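Local coordinates for protein lovastatin nonaketide synthase, polyketide synthase component (Aspergillus terreus, PDB 7CPX) that builds the nonaketide backbone of the cholesterol-lowering drug lovastatin from malonyl-CoA, working as a homodimeric, iterative, multidomain polyketide synthase, at residues A[558-563]-A[648-653]. The protein carries 2 engineered substitutions. Residues are numbered along the deposited sequence; the frame is centred on the assembly and turned at random.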
loop_
_atom_site.group_PDB
_atom_site.type_symbol
_atom_site.label_atom_id
_atom_site.label_comp_id
_atom_site.label_asym_id
_atom_site.label_seq_id
_atom_site.Cartn_x
_atom_site.Cartn_y
_atom_site.Cartn_z
ATOM N N SER A 558 -50.523 37.933 27.171
ATOM C CA SER A 558 -51.092 38.592 28.341
ATOM C C SER A 558 -50.428 39.948 28.554
ATOM O O SER A 558 -49.225 40.028 28.844
ATOM C CB SER A 558 -50.933 37.710 29.577
ATOM O OG SER A 558 -49.592 37.282 29.725
ATOM N N VAL A 559 -51.218 41.013 28.422
ATOM C CA VAL A 559 -50.733 42.377 28.575
ATOM C C VAL A 559 -51.568 43.091 29.628
ATOM O O VAL A 559 -52.753 42.800 29.819
ATOM C CB VAL A 559 -50.774 43.161 27.245
ATOM C CG1 VAL A 559 -52.209 43.458 26.845
ATOM C CG2 VAL A 559 -49.973 44.447 27.361
ATOM N N LEU A 560 -50.930 44.033 30.312
ATOM C CA LEU A 560 -51.579 44.902 31.285
ATOM C C LEU A 560 -51.700 46.294 30.682
ATOM O O LEU A 560 -50.689 46.907 30.322
ATOM C CB LEU A 560 -50.789 44.944 32.593
ATOM C CG LEU A 560 -51.161 46.053 33.581
ATOM C CD1 LEU A 560 -52.636 45.992 33.936
ATOM C CD2 LEU A 560 -50.305 45.961 34.833
ATOM N N GLY A 561 -52.928 46.789 30.575
ATOM C CA GLY A 561 -53.164 48.093 29.988
ATOM C C GLY A 561 -53.067 49.219 30.993
ATOM O O GLY A 561 -53.986 49.430 31.790
ATOM N N ILE A 562 -51.954 49.949 30.971
ATOM C CA ILE A 562 -51.741 51.098 31.840
ATOM C C ILE A 562 -52.113 52.344 31.052
ATOM O O ILE A 562 -51.493 52.645 30.029
ATOM C CB ILE A 562 -50.287 51.162 32.330
ATOM C CG1 ILE A 562 -49.981 49.942 33.198
ATOM C CG2 ILE A 562 -50.031 52.459 33.078
ATOM C CD1 ILE A 562 -49.023 48.964 32.553
ATOM N N PHE A 563 -53.114 53.076 31.525
ATOM C CA PHE A 563 -53.739 54.133 30.742
ATOM C C PHE A 563 -53.238 55.497 31.204
ATOM O O PHE A 563 -53.336 55.834 32.388
ATOM C CB PHE A 563 -55.258 54.030 30.850
ATOM C CG PHE A 563 -55.827 52.871 30.089
ATOM C CD1 PHE A 563 -55.657 51.577 30.552
ATOM C CD2 PHE A 563 -56.513 53.069 28.904
ATOM C CE1 PHE A 563 -56.168 50.505 29.853
ATOM C CE2 PHE A 563 -57.028 51.999 28.201
ATOM C CZ PHE A 563 -56.853 50.715 28.676
ATOM N N ARG A 648 -55.015 40.111 24.292
ATOM C CA ARG A 648 -55.805 39.859 25.490
ATOM C C ARG A 648 -55.262 40.701 26.637
ATOM O O ARG A 648 -54.056 40.696 26.904
ATOM C CB ARG A 648 -55.783 38.372 25.841
ATOM C CG ARG A 648 -56.110 37.462 24.656
ATOM C CD ARG A 648 -57.377 37.908 23.930
ATOM N NE ARG A 648 -57.666 37.095 22.754
ATOM C CZ ARG A 648 -58.613 37.375 21.869
ATOM N NH1 ARG A 648 -59.384 38.443 21.994
ATOM N NH2 ARG A 648 -58.790 36.563 20.830
ATOM N N PHE A 649 -56.159 41.410 27.319
ATOM C CA PHE A 649 -55.793 42.522 28.181
ATOM C C PHE A 649 -56.110 42.244 29.643
ATOM O O PHE A 649 -57.048 41.512 29.972
ATOM C CB PHE A 649 -56.532 43.800 27.763
ATOM C CG PHE A 649 -55.824 44.596 26.710
ATOM C CD1 PHE A 649 -54.937 45.598 27.065
ATOM C CD2 PHE A 649 -56.052 44.354 25.368
ATOM C CE1 PHE A 649 -54.285 46.337 26.101
ATOM C CE2 PHE A 649 -55.404 45.090 24.398
ATOM C CZ PHE A 649 -54.519 46.084 24.765
ATOM N N THR A 650 -55.298 42.841 30.510
ATOM C CA THR A 650 -55.654 43.127 31.890
ATOM C C THR A 650 -55.551 44.634 32.082
ATOM O O THR A 650 -54.636 45.275 31.558
ATOM C CB THR A 650 -54.743 42.395 32.884
ATOM O OG1 THR A 650 -53.371 42.689 32.592
ATOM C CG2 THR A 650 -54.965 40.892 32.807
ATOM N N ALA A 651 -56.503 45.207 32.811
ATOM C CA ALA A 651 -56.689 46.652 32.815
ATOM C C ALA A 651 -56.460 47.241 34.197
ATOM O O ALA A 651 -56.967 46.729 35.199
ATOM C CB ALA A 651 -58.094 47.019 32.327
ATOM N N VAL A 652 -55.689 48.327 34.234
ATOM C CA VAL A 652 -55.531 49.170 35.413
ATOM C C VAL A 652 -55.706 50.614 34.970
ATOM O O VAL A 652 -55.108 51.038 33.975
ATOM C CB VAL A 652 -54.161 48.973 36.090
ATOM C CG1 VAL A 652 -53.863 50.128 37.036
ATOM C CG2 VAL A 652 -54.130 47.656 36.843
ATOM N N VAL A 653 -56.521 51.365 35.702
ATOM C CA VAL A 653 -56.850 52.729 35.306
ATOM C C VAL A 653 -55.721 53.663 35.717
ATOM O O VAL A 653 -54.956 53.386 36.649
ATOM C CB VAL A 653 -58.191 53.179 35.922
ATOM C CG1 VAL A 653 -59.289 52.131 35.714
ATOM C CG2 VAL A 653 -58.019 53.511 37.390
#
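Val559 begins the pairing of two parallel strands, 558-563 and 648-652, its N donating to Arg648 O at 3.2 Å. With its CG1 wedged between backbone N and carbonyl carbon (chi1 70°), the valine lays this methyl over one face of the Phe649 ring, a CH-pi contact 3.7 Å from the centroid; beta-branched and common in strands, valine sets a methyl close to the backbone on the same side of the sheet as Phe649, where it can cover the ring. Val559 O accepts two bonds from one residue: the backbone Thr650 N and, from above the carbonyl plane, Thr650 OG1 at 2.8 Å. Threonine suits this site because its hydroxyl, folded back over its own backbone, finds an acceptor in the adjoining strand. On that same side of the sheet Leu560, its CG trans to the backbone N (chi1 166°), reaches forward so that CD1 meets Val652 CG2 at 3.7 Å. Gly561 continues the pairing, its N bonded to Thr650 O and its O receiving Val652 N at 3.2 Å; lacking a side chain, it leaves room for Phe649 and Phe563, which flank it. Phe563 turns a ring edge to Val652 O, CD1 lying 3.5 Å away. These are inner strands of the parallel sheet in the malonyl-CoA:ACP transacylase domain, joined by a crossover containing helix 624-644. Strand 844-848 pairs with 558-563 and strand 797-798 with 648-652. Helix 828-838 covers the Leu560, Ile562 and Val652 face, whereas Phe649 packs on helix 624-644 and Phe563 on both that helix and helix 657-665, beside the probable nucleophile elbow around Ser656.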